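Local coordinates for protein GTN Reductase (Agrobacterium tumefaciens, PDB 5N6G) that binds flavin mononucleotide and probably reduces activated carbon-carbon double bonds with NADH or NADPH, as an ene-reductase of the Old Yellow Enzyme family, at residues 3-8 against 340-345; 67-72 against 78-83; 214-219 against 257-262; 338-341 against 347-350. One frame throughout, in Å; residues are numbered along the deposited sequence.

Contact 1 of 4, residues 3-8 against 340-345; sequences SLFEPA and RLKNDA
The aromatic ring of Phe5 lies against the last turn of helix 337-343, with the side chain of Lys342 laid over it. In a CH-pi contact, Lys342 CD stands 3.9 Å from the centroid of the Phe5 ring and only 14° off the ring normal. A bend at chi2 (62°) turns the lysine chain back across the ring, and Lys342 NZ finishes 3.9 Å from Phe5 CB. On the opposite face sits CB of Leu4, toward the rim.

The outer end of the ring meets helix backbone too. Phe5 CE1 is 3.5 Å from Lys342 CA and packs on Leu341 CB at 4.1 Å. In the TIM barrel this brings the N-terminal loop onto the last helix of the chain, with Ile19 of the first barrel strand touching both Phe5 and Leu341.

Polar bonds shape each partner separately. Ser3 OG accepts from Phe5 N at 3.0 Å, an ST turn within the type I beta turn from Ser3 to Glu6, and Ser3 N gives a 2.8 Å bond to Glu6 OE1. Asp344 adopts positive phi in a Schellman motif, while Leu341 O accepts from Arg310 NE, outside both segments.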
loop_
_atom_site.group_PDB
_atom_site.type_symbol
_atom_site.label_atom_id
_atom_site.label_comp_id
_atom_site.label_asym_id
_atom_site.label_seq_id
_atom_site.Cartn_x
_atom_site.Cartn_y
_atom_site.Cartn_z
ATOM N N SER A 3 14.059 -9.767 -18.122
ATOM C CA SER A 3 13.039 -9.043 -18.858
ATOM C C SER A 3 11.875 -8.707 -17.935
ATOM O O SER A 3 11.541 -9.478 -17.039
ATOM C CB SER A 3 12.535 -9.886 -20.024
ATOM O OG SER A 3 11.379 -9.343 -20.615
ATOM N N LEU A 4 11.250 -7.557 -18.196
ATOM C CA LEU A 4 10.004 -7.180 -17.533
ATOM C C LEU A 4 8.936 -8.256 -17.686
ATOM O O LEU A 4 8.035 -8.366 -16.839
ATOM C CB LEU A 4 9.504 -5.858 -18.133
ATOM C CG LEU A 4 8.242 -5.193 -17.559
ATOM C CD1 LEU A 4 8.461 -4.782 -16.128
ATOM C CD2 LEU A 4 7.839 -3.983 -18.402
ATOM N N PHE A 5 9.003 -9.031 -18.758
ATOM C CA PHE A 5 7.954 -9.970 -19.108
ATOM C C PHE A 5 8.216 -11.371 -18.595
ATOM O O PHE A 5 7.343 -12.229 -18.727
ATOM C CB PHE A 5 7.759 -9.953 -20.632
ATOM C CG PHE A 5 7.428 -8.581 -21.146
ATOM C CD1 PHE A 5 6.173 -8.037 -20.932
ATOM C CD2 PHE A 5 8.377 -7.823 -21.803
ATOM C CE1 PHE A 5 5.870 -6.758 -21.375
ATOM C CE2 PHE A 5 8.082 -6.545 -22.247
ATOM C CZ PHE A 5 6.831 -6.011 -22.031
ATOM N N GLU A 6 9.344 -11.610 -17.948
ATOM C CA GLU A 6 9.593 -12.975 -17.520
ATOM C C GLU A 6 9.241 -13.173 -16.050
ATOM O O GLU A 6 9.096 -12.214 -15.284
ATOM C CB GLU A 6 11.053 -13.354 -17.781
ATOM C CG GLU A 6 12.025 -12.962 -16.720
ATOM C CD GLU A 6 13.465 -13.250 -17.136
ATOM O OE1 GLU A 6 13.961 -12.573 -18.059
ATOM O OE2 GLU A 6 14.088 -14.164 -16.554
ATOM N N PRO A 7 9.067 -14.423 -15.629
ATOM C CA PRO A 7 8.584 -14.687 -14.268
ATOM C C PRO A 7 9.566 -14.250 -13.197
ATOM O O PRO A 7 10.756 -14.022 -13.431
ATOM C CB PRO A 7 8.392 -16.207 -14.238
ATOM C CG PRO A 7 8.350 -16.634 -15.665
ATOM C CD PRO A 7 9.167 -15.656 -16.429
ATOM N N ALA A 8 9.031 -14.140 -11.987
ATOM C CA ALA A 8 9.823 -13.800 -10.823
ATOM C C ALA A 8 9.286 -14.538 -9.612
ATOM O O ALA A 8 8.209 -15.147 -9.648
ATOM C CB ALA A 8 9.809 -12.301 -10.562
ATOM N N ARG A 340 -0.797 -5.093 -23.667
ATOM C CA ARG A 340 -0.477 -3.864 -24.380
ATOM C C ARG A 340 1.015 -3.563 -24.304
ATOM O O ARG A 340 1.629 -3.184 -25.310
ATOM C CB ARG A 340 -1.282 -2.696 -23.813
ATOM C CG ARG A 340 -2.778 -2.714 -24.190
ATOM C CD ARG A 340 -3.557 -1.653 -23.386
ATOM N NE ARG A 340 -5.005 -1.780 -23.606
ATOM C CZ ARG A 340 -5.722 -1.056 -24.449
ATOM N NH1 ARG A 340 -5.150 -0.128 -25.202
ATOM N NH2 ARG A 340 -7.029 -1.273 -24.543
ATOM N N LEU A 341 1.615 -3.717 -23.124
ATOM C CA LEU A 341 3.050 -3.461 -23.017
ATOM C C LEU A 341 3.851 -4.496 -23.793
ATOM O O LEU A 341 4.856 -4.161 -24.431
ATOM C CB LEU A 341 3.481 -3.447 -21.553
ATOM C CG LEU A 341 2.898 -2.343 -20.671
ATOM C CD1 LEU A 341 3.421 -2.459 -19.239
ATOM C CD2 LEU A 341 3.219 -0.972 -21.225
ATOM N N LYS A 342 3.444 -5.762 -23.737
ATOM C CA LYS A 342 4.184 -6.782 -24.475
ATOM C C LYS A 342 4.205 -6.474 -25.962
ATOM O O LYS A 342 5.232 -6.648 -26.622
ATOM C CB LYS A 342 3.576 -8.158 -24.217
ATOM C CG LYS A 342 4.271 -9.314 -24.927
ATOM C CD LYS A 342 5.713 -9.478 -24.471
ATOM C CE LYS A 342 6.157 -10.938 -24.550
ATOM N NZ LYS A 342 7.619 -11.109 -24.306
ATOM N N ASN A 343 3.083 -6.006 -26.503
ATOM C CA ASN A 343 2.927 -5.764 -27.930
ATOM C C ASN A 343 3.278 -4.344 -28.342
ATOM O O ASN A 343 3.227 -4.031 -29.541
ATOM C CB ASN A 343 1.485 -6.050 -28.354
ATOM C CG ASN A 343 1.095 -7.504 -28.174
ATOM O OD1 ASN A 343 1.939 -8.368 -27.939
ATOM N ND2 ASN A 343 -0.199 -7.783 -28.300
ATOM N N ASP A 344 3.629 -3.491 -27.388
ATOM C CA ASP A 344 3.881 -2.074 -27.635
ATOM C C ASP A 344 2.652 -1.415 -28.253
ATOM O O ASP A 344 2.747 -0.626 -29.190
ATOM C CB ASP A 344 5.117 -1.872 -28.516
ATOM C CG ASP A 344 5.625 -0.444 -28.485
ATOM O OD1 ASP A 344 5.294 0.285 -27.527
ATOM O OD2 ASP A 344 6.344 -0.043 -29.425
ATOM N N ALA A 345 1.490 -1.747 -27.719
ATOM C CA ALA A 345 0.242 -1.193 -28.218
ATOM C C ALA A 345 -0.073 0.112 -27.504
ATOM O O ALA A 345 0.414 0.351 -26.400
ATOM C CB ALA A 345 -0.894 -2.187 -27.996
#

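Contact 2 of 4, residues 67-72 against 78-83; sequences DVPGLY and EGWKKI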
loop_
_atom_site.group_PDB
_atom_site.type_symbol
_atom_site.label_atom_id
_atom_site.label_comp_id
_atom_site.label_asym_id
_atom_site.label_seq_id
_atom_site.Cartn_x
_atom_site.Cartn_y
_atom_site.Cartn_z
ATOM N N ASP A 67 -16.429 3.985 2.055
ATOM C CA ASP A 67 -16.664 2.976 1.026
ATOM C C ASP A 67 -15.381 2.248 0.633
ATOM O O ASP A 67 -15.208 1.865 -0.529
ATOM C CB ASP A 67 -17.351 3.595 -0.203
ATOM C CG ASP A 67 -18.779 4.067 0.099
ATOM O OD1 ASP A 67 -19.342 3.710 1.146
ATOM O OD2 ASP A 67 -19.336 4.827 -0.707
ATOM N N VAL A 68 -14.491 2.055 1.602
ATOM C CA VAL A 68 -13.248 1.317 1.422
ATOM C C VAL A 68 -13.434 -0.088 1.980
ATOM O O VAL A 68 -13.925 -0.229 3.115
ATOM C CB VAL A 68 -12.087 2.022 2.134
ATOM C CG1 VAL A 68 -10.872 1.142 2.249
ATOM C CG2 VAL A 68 -11.757 3.319 1.424
ATOM N N PRO A 69 -13.055 -1.128 1.243
ATOM C CA PRO A 69 -13.241 -2.494 1.744
ATOM C C PRO A 69 -12.225 -2.789 2.833
ATOM O O PRO A 69 -11.065 -2.401 2.737
ATOM C CB PRO A 69 -12.981 -3.357 0.506
ATOM C CG PRO A 69 -11.985 -2.571 -0.246
ATOM C CD PRO A 69 -12.395 -1.129 -0.072
ATOM N N GLY A 70 -12.665 -3.495 3.876
ATOM C CA GLY A 70 -11.800 -3.878 4.966
ATOM C C GLY A 70 -11.577 -5.380 5.086
ATOM O O GLY A 70 -12.010 -6.174 4.253
ATOM N N LEU A 71 -10.876 -5.760 6.166
ATOM C CA LEU A 71 -10.638 -7.157 6.507
ATOM C C LEU A 71 -11.195 -7.515 7.882
ATOM O O LEU A 71 -10.780 -8.513 8.467
ATOM C CB LEU A 71 -9.143 -7.461 6.440
ATOM C CG LEU A 71 -8.637 -7.616 5.011
ATOM C CD1 LEU A 71 -7.111 -7.590 5.009
ATOM C CD2 LEU A 71 -9.165 -8.887 4.379
ATOM N N TYR A 72 -12.147 -6.738 8.399
ATOM C CA TYR A 72 -12.584 -6.895 9.790
ATOM C C TYR A 72 -14.050 -7.295 9.931
ATOM O O TYR A 72 -14.565 -7.371 11.064
ATOM C CB TYR A 72 -12.291 -5.601 10.564
ATOM C CG TYR A 72 -12.871 -4.339 9.961
ATOM C CD1 TYR A 72 -14.173 -3.934 10.256
ATOM C CD2 TYR A 72 -12.130 -3.568 9.076
ATOM C CE1 TYR A 72 -14.703 -2.770 9.713
ATOM C CE2 TYR A 72 -12.648 -2.421 8.515
ATOM C CZ TYR A 72 -13.926 -2.022 8.823
ATOM O OH TYR A 72 -14.444 -0.873 8.260
ATOM N N GLU A 78 -15.607 -12.844 3.008
ATOM C CA GLU A 78 -16.310 -13.578 1.963
ATOM C C GLU A 78 -16.240 -12.836 0.637
ATOM O O GLU A 78 -16.022 -13.444 -0.411
ATOM C CB GLU A 78 -17.774 -13.801 2.373
ATOM C CG GLU A 78 -18.600 -14.515 1.315
ATOM C CD GLU A 78 -18.107 -15.929 1.034
ATOM O OE1 GLU A 78 -17.407 -16.505 1.895
ATOM O OE2 GLU A 78 -18.420 -16.463 -0.053
ATOM N N GLY A 79 -16.427 -11.514 0.663
ATOM C CA GLY A 79 -16.325 -10.746 -0.568
ATOM C C GLY A 79 -14.940 -10.807 -1.178
ATOM O O GLY A 79 -14.788 -10.903 -2.397
ATOM N N TRP A 80 -13.900 -10.730 -0.342
ATOM C CA TRP A 80 -12.549 -10.878 -0.863
ATOM C C TRP A 80 -12.290 -12.275 -1.414
ATOM O O TRP A 80 -11.512 -12.436 -2.377
ATOM C CB TRP A 80 -11.536 -10.567 0.217
ATOM C CG TRP A 80 -11.287 -9.116 0.470
ATOM C CD1 TRP A 80 -11.437 -8.465 1.661
ATOM C CD2 TRP A 80 -10.789 -8.138 -0.460
ATOM N NE1 TRP A 80 -11.067 -7.152 1.535
ATOM C CE2 TRP A 80 -10.678 -6.917 0.243
ATOM C CE3 TRP A 80 -10.435 -8.173 -1.810
ATOM C CZ2 TRP A 80 -10.219 -5.742 -0.358
ATOM C CZ3 TRP A 80 -9.994 -6.980 -2.414
ATOM C CH2 TRP A 80 -9.890 -5.797 -1.681
ATOM N N LYS A 81 -12.890 -13.306 -0.807
ATOM C CA LYS A 81 -12.682 -14.660 -1.308
ATOM C C LYS A 81 -13.176 -14.796 -2.742
ATOM O O LYS A 81 -12.557 -15.490 -3.552
ATOM C CB LYS A 81 -13.368 -15.666 -0.381
ATOM C CG LYS A 81 -13.137 -17.124 -0.738
ATOM C CD LYS A 81 -11.673 -17.526 -0.558
ATOM C CE LYS A 81 -11.463 -19.022 -0.782
ATOM N NZ LYS A 81 -10.039 -19.410 -0.606
ATOM N N LYS A 82 -14.284 -14.147 -3.083
ATOM C CA LYS A 82 -14.737 -14.181 -4.472
ATOM C C LYS A 82 -13.699 -13.555 -5.397
ATOM O O LYS A 82 -13.467 -14.050 -6.509
ATOM C CB LYS A 82 -16.079 -13.461 -4.596
ATOM C CG LYS A 82 -16.710 -13.569 -5.970
ATOM C CD LYS A 82 -17.940 -12.672 -6.085
ATOM C CE LYS A 82 -18.795 -13.054 -7.284
ATOM N NZ LYS A 82 -20.051 -13.758 -6.870
ATOM N N ILE A 83 -13.061 -12.470 -4.943
ATOM C CA ILE A 83 -12.058 -11.768 -5.738
ATOM C C ILE A 83 -10.804 -12.623 -5.916
ATOM O O ILE A 83 -10.294 -12.771 -7.034
ATOM C CB ILE A 83 -11.734 -10.413 -5.091
ATOM C CG1 ILE A 83 -12.938 -9.484 -5.257
ATOM C CG2 ILE A 83 -10.461 -9.815 -5.697
ATOM C CD1 ILE A 83 -12.855 -8.235 -4.481
#
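Trp80 reaches from helix 74-89 to the loop before it and touches three consecutive residues, Pro69, Gly70 and Leu71. The tight part is the indole itself, met along its length by the loop. Trp80 NE1 donates to Gly70 O over 3.0 Å, with the oxygen close to the indole plane. The bond is bent, at 139° about the hydrogen, and the nitrogen stands above the carbonyl plane, 45° out of it. Both groups are buried, so the bond gives the indole N-H a partner inside the protein and probably helps fix the rotation of the ring.

Apolar contacts fall at two points along the indole. On the six-membered ring, Trp80 CZ2 meets Pro69 CG at 3.6 Å. At the five-membered ring, Leu71 CD2 comes equally near Trp80 CD1, its side chain crossing the indole at about a right angle. Leu71 does not point straight at the helix; its CD2 branch closes the distance.

The solvent side takes no part: Glu78 and Lys82 are exposed and stay well clear of the loop, and Gly79 adds no side chain; the whole contact therefore hangs on one residue of this helical segment.

In the TIM barrel, loop 67-72 follows strand 50-57 and leads into helix 74-89. Trp80 also packs on Thr56 of that strand and Tyr42 of helix 36-43, and makes an edge-to-face pair with Phe172, while Leu71 touches Ile98 of strand 94-99.

Contact 3 of 4, residues 214-219 against 257-262; sequences VVDAVA and GKRNLA
Arg259 NE donates to Asp216 OD1 over 2.8 Å, the shorter half of a two-pronged salt bridge. The other half runs from Arg259 NH2 to Asp216 OD2 at 3.0 Å, with an N-H...O angle of 163°. The guanidinium thus presents its NE side edge-on, one nitrogen to each carboxylate oxygen, and both oxygens use their syn lone pairs. Carboxylate and guanidinium are nearly coplanar, 6° apart, so the pair of bonds should resist twisting of either group. The arginine chain runs extended from CG to NE, carrying the charged end over to the helix, and its NH1 is held by Gln255 O at the end of helix 245-256.

One residue earlier on the helix the chemistry turns apolar. Val215 CG1, placed anti to the backbone N (chi1 170°), packs on Leu261 CD2 at 3.9 Å, with Leu261 CD1 only slightly farther off. Leu256 touches both of these side chains, and Ile229 of strand 227-231 also packs on Val215.

A partly exposed ion pair sits beside a buried aliphatic pair, joining helix 204-222 to the loop from helix 245-256 into strand 263-267, as expected where neighbouring beta-alpha units pack around a TIM barrel.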
loop_
_atom_site.group_PDB
_atom_site.type_symbol
_atom_site.label_atom_id
_atom_site.label_comp_id
_atom_site.label_asym_id
_atom_site.label_seq_id
_atom_site.Cartn_x
_atom_site.Cartn_y
_atom_site.Cartn_z
ATOM N N VAL A 214 5.275 -4.339 13.591
ATOM C CA VAL A 214 4.209 -4.731 12.671
ATOM C C VAL A 214 4.705 -5.835 11.749
ATOM O O VAL A 214 4.042 -6.858 11.574
ATOM C CB VAL A 214 3.689 -3.518 11.872
ATOM C CG1 VAL A 214 2.727 -3.970 10.778
ATOM C CG2 VAL A 214 3.029 -2.498 12.800
ATOM N N VAL A 215 5.889 -5.650 11.154
ATOM C CA VAL A 215 6.416 -6.667 10.244
ATOM C C VAL A 215 6.568 -8.001 10.962
ATOM O O VAL A 215 6.182 -9.047 10.444
ATOM C CB VAL A 215 7.754 -6.208 9.628
ATOM C CG1 VAL A 215 8.429 -7.366 8.880
ATOM C CG2 VAL A 215 7.536 -5.055 8.705
ATOM N N ASP A 216 7.143 -7.991 12.160
ATOM C CA ASP A 216 7.374 -9.244 12.850
ATOM C C ASP A 216 6.055 -9.894 13.291
ATOM O O ASP A 216 5.950 -11.123 13.287
ATOM C CB ASP A 216 8.326 -9.018 14.023
ATOM C CG ASP A 216 9.724 -8.594 13.570
ATOM O OD1 ASP A 216 10.091 -8.886 12.396
ATOM O OD2 ASP A 216 10.464 -7.985 14.381
ATOM N N ALA A 217 5.038 -9.096 13.646
ATOM C CA ALA A 217 3.720 -9.639 13.989
ATOM C C ALA A 217 3.056 -10.305 12.783
ATOM O O ALA A 217 2.507 -11.416 12.898
ATOM C CB ALA A 217 2.820 -8.531 14.555
ATOM N N VAL A 218 3.068 -9.635 11.628
ATOM C CA VAL A 218 2.473 -10.195 10.412
ATOM C C VAL A 218 3.242 -11.429 9.955
ATOM O O VAL A 218 2.656 -12.471 9.633
ATOM C CB VAL A 218 2.430 -9.119 9.311
ATOM C CG1 VAL A 218 2.034 -9.706 7.966
ATOM C CG2 VAL A 218 1.505 -7.971 9.735
ATOM N N ALA A 219 4.572 -11.336 9.924
ATOM C CA ALA A 219 5.380 -12.463 9.458
ATOM C C ALA A 219 5.210 -13.691 10.335
ATOM O O ALA A 219 5.232 -14.824 9.837
ATOM C CB ALA A 219 6.849 -12.049 9.384
ATOM N N GLY A 257 16.162 -6.346 5.748
ATOM C CA GLY A 257 17.021 -7.304 5.074
ATOM C C GLY A 257 17.329 -8.532 5.890
ATOM O O GLY A 257 17.797 -9.539 5.346
ATOM N N LYS A 258 17.091 -8.467 7.193
ATOM C CA LYS A 258 17.328 -9.573 8.105
ATOM C C LYS A 258 16.127 -10.493 8.250
ATOM O O LYS A 258 16.261 -11.561 8.882
ATOM C CB LYS A 258 17.696 -9.023 9.478
ATOM C CG LYS A 258 18.987 -8.215 9.524
ATOM C CD LYS A 258 19.104 -7.508 10.847
ATOM C CE LYS A 258 20.388 -6.700 10.930
ATOM N NZ LYS A 258 20.465 -6.042 12.268
ATOM N N ARG A 259 14.993 -10.141 7.646
ATOM C CA ARG A 259 13.706 -10.762 7.971
ATOM C C ARG A 259 13.095 -11.651 6.884
ATOM O O ARG A 259 11.944 -12.069 7.030
ATOM C CB ARG A 259 12.729 -9.667 8.383
ATOM C CG ARG A 259 13.083 -9.152 9.791
ATOM C CD ARG A 259 12.574 -7.801 10.053
ATOM N NE ARG A 259 12.418 -7.532 11.479
ATOM C CZ ARG A 259 13.343 -6.985 12.269
ATOM N NH1 ARG A 259 14.546 -6.647 11.811
ATOM N NH2 ARG A 259 13.046 -6.750 13.539
ATOM N N ASN A 260 13.817 -11.974 5.820
ATOM C CA ASN A 260 13.358 -12.998 4.881
ATOM C C ASN A 260 12.006 -12.647 4.255
ATOM O O ASN A 260 11.178 -13.526 3.999
ATOM C CB ASN A 260 13.296 -14.358 5.574
ATOM C CG ASN A 260 14.668 -14.847 5.991
ATOM O OD1 ASN A 260 14.972 -14.992 7.175
ATOM N ND2 ASN A 260 15.508 -15.088 5.007
ATOM N N LEU A 261 11.810 -11.370 3.924
ATOM C CA LEU A 261 10.540 -10.896 3.392
ATOM C C LEU A 261 10.398 -11.199 1.901
ATOM O O LEU A 261 11.382 -11.407 1.168
ATOM C CB LEU A 261 10.370 -9.397 3.627
ATOM C CG LEU A 261 10.377 -8.937 5.093
ATOM C CD1 LEU A 261 10.129 -7.457 5.146
ATOM C CD2 LEU A 261 9.326 -9.688 5.904
ATOM N N ALA A 262 9.135 -11.194 1.451
ATOM C CA ALA A 262 8.813 -11.561 0.073
ATOM C C ALA A 262 9.161 -10.449 -0.906
ATOM O O ALA A 262 9.685 -10.723 -1.993
ATOM C CB ALA A 262 7.334 -11.912 -0.036
#

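Contact 4 of 4, residues 338-341 against 347-350; sequences VRRL and LNAP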
loop_
_atom_site.group_PDB
_atom_site.type_symbol
_atom_site.label_atom_id
_atom_site.label_comp_id
_atom_site.label_asym_id
_atom_site.label_seq_id
_atom_site.Cartn_x
_atom_site.Cartn_y
_atom_site.Cartn_z
ATOM N N VAL A 338 -0.701 -5.682 -19.418
ATOM C CA VAL A 338 0.406 -6.597 -19.700
ATOM C C VAL A 338 0.506 -6.864 -21.197
ATOM O O VAL A 338 1.579 -6.724 -21.804
ATOM C CB VAL A 338 0.240 -7.902 -18.901
ATOM C CG1 VAL A 338 1.236 -8.957 -19.370
ATOM C CG2 VAL A 338 0.425 -7.653 -17.415
ATOM N N ARG A 339 -0.615 -7.236 -21.823
ATOM C CA ARG A 339 -0.609 -7.496 -23.261
ATOM C C ARG A 339 -0.255 -6.246 -24.058
ATOM O O ARG A 339 0.494 -6.316 -25.038
ATOM C CB ARG A 339 -1.971 -8.027 -23.684
ATOM C CG ARG A 339 -2.062 -8.379 -25.175
ATOM C CD ARG A 339 -3.461 -8.803 -25.546
ATOM N NE ARG A 339 -3.642 -8.815 -26.998
ATOM C CZ ARG A 339 -4.825 -8.760 -27.602
ATOM N NH1 ARG A 339 -5.938 -8.685 -26.885
ATOM N NH2 ARG A 339 -4.895 -8.774 -28.925
ATOM N N ARG A 340 -0.797 -5.093 -23.667
ATOM C CA ARG A 340 -0.477 -3.864 -24.380
ATOM C C ARG A 340 1.015 -3.563 -24.304
ATOM O O ARG A 340 1.629 -3.184 -25.310
ATOM C CB ARG A 340 -1.282 -2.696 -23.813
ATOM C CG ARG A 340 -2.778 -2.714 -24.190
ATOM C CD ARG A 340 -3.557 -1.653 -23.386
ATOM N NE ARG A 340 -5.005 -1.780 -23.606
ATOM C CZ ARG A 340 -5.722 -1.056 -24.449
ATOM N NH1 ARG A 340 -5.150 -0.128 -25.202
ATOM N NH2 ARG A 340 -7.029 -1.273 -24.543
ATOM N N LEU A 341 1.615 -3.717 -23.124
ATOM C CA LEU A 341 3.050 -3.461 -23.017
ATOM C C LEU A 341 3.851 -4.496 -23.793
ATOM O O LEU A 341 4.856 -4.161 -24.431
ATOM C CB LEU A 341 3.481 -3.447 -21.553
ATOM C CG LEU A 341 2.898 -2.343 -20.671
ATOM C CD1 LEU A 341 3.421 -2.459 -19.239
ATOM C CD2 LEU A 341 3.219 -0.972 -21.225
ATOM N N LEU A 347 -2.001 2.829 -25.170
ATOM C CA LEU A 347 -2.681 2.709 -23.888
ATOM C C LEU A 347 -3.891 3.630 -23.840
ATOM O O LEU A 347 -3.904 4.698 -24.454
ATOM C CB LEU A 347 -1.724 3.051 -22.750
ATOM C CG LEU A 347 -0.450 2.211 -22.707
ATOM C CD1 LEU A 347 0.362 2.606 -21.487
ATOM C CD2 LEU A 347 -0.754 0.715 -22.695
ATOM N N ASN A 348 -4.919 3.204 -23.108
ATOM C CA ASN A 348 -6.014 4.105 -22.786
ATOM C C ASN A 348 -5.532 5.149 -21.785
ATOM O O ASN A 348 -4.673 4.875 -20.946
ATOM C CB ASN A 348 -7.192 3.359 -22.148
ATOM C CG ASN A 348 -7.797 2.297 -23.040
ATOM O OD1 ASN A 348 -8.008 2.491 -24.240
ATOM N ND2 ASN A 348 -8.122 1.170 -22.440
ATOM N N ALA A 349 -6.137 6.337 -21.844
ATOM C CA ALA A 349 -5.835 7.416 -20.903
ATOM C C ALA A 349 -6.735 7.324 -19.661
ATOM O O ALA A 349 -7.949 7.093 -19.787
ATOM C CB ALA A 349 -6.037 8.773 -21.567
ATOM N N PRO A 350 -6.202 7.515 -18.453
ATOM C CA PRO A 350 -7.060 7.477 -17.264
ATOM C C PRO A 350 -7.972 8.695 -17.188
ATOM O O PRO A 350 -7.618 9.798 -17.613
ATOM C CB PRO A 350 -6.063 7.459 -16.092
ATOM C CG PRO A 350 -4.725 7.264 -16.696
ATOM C CD PRO A 350 -4.801 7.771 -18.092
HETATM O O HOH W 1 -8.514 0.565 -26.342
HETATM O O HOH W 2 -6.275 2.149 -27.105
#
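The side chains of Arg340 and Leu347 meet where the chain leaves helix 337-343, the final helix of this TIM-barrel protein, and the loop 347-350 comes back alongside it. The apolar part belongs to the CD2 branch of Leu347. It lies 3.6 Å from Arg340 CB and 3.7 Å from Arg340 CD, so the leucine methyl rests on the aliphatic shaft of the arginine. The two side chains run past one another in opposite directions, and the arginine is extended from CG to NE, which takes its charged end beyond the leucine to Asn348.

At that end the amide lies over one face of the guanidinium, the two planes 57° apart. Asn348 ND2 is 3.4 Å from Arg340 NH2, but both are donors and they do not bond to each other. The amide nitrogen instead gives its hydrogens to Ala333 O and Pro367 O, and Asn348 N bonds to Asn334 OD1, together holding the residue in place. The guanidinium has its own partners: Asp336 makes a salt bridge to NE, Pro346 O takes NH1, and Pro367 O has a weak bond from NH2. Bonds on all three nitrogens should restrict rotation of this buried group.

Water makes the polar links between these two side chains. Both waters lie at the guanidinium edge, in its plane. The first accepts from Arg340 NH2 at 3.0 Å and donates to Asn348 OD1 at 2.9 Å. The second accepts from Arg340 NH1 at 3.2 Å and reaches the same Asn348 OD1 only weakly, at 3.4 Å.

Contact 2 is the buried one of the four: all its touching residues are shielded, and a single indole N-H bond is set among apolar neighbours. Contacts 1, 3 and 4 are partly buried, and each involves a charged side chain, although Arg340 of contact 4 is itself buried. Their chemistry differs: contact 3 has a direct salt bridge, contact 1 lays a lysine chain over a ring, and contact 4 links arginine and asparagine through water. Contacts 1 and 4 share helix 337-343, with centres about 11 Å apart, and pack it against the N-terminal loop and the segment that follows the helix. Contacts 3 and 4 lie on opposite sides of the chain's centre.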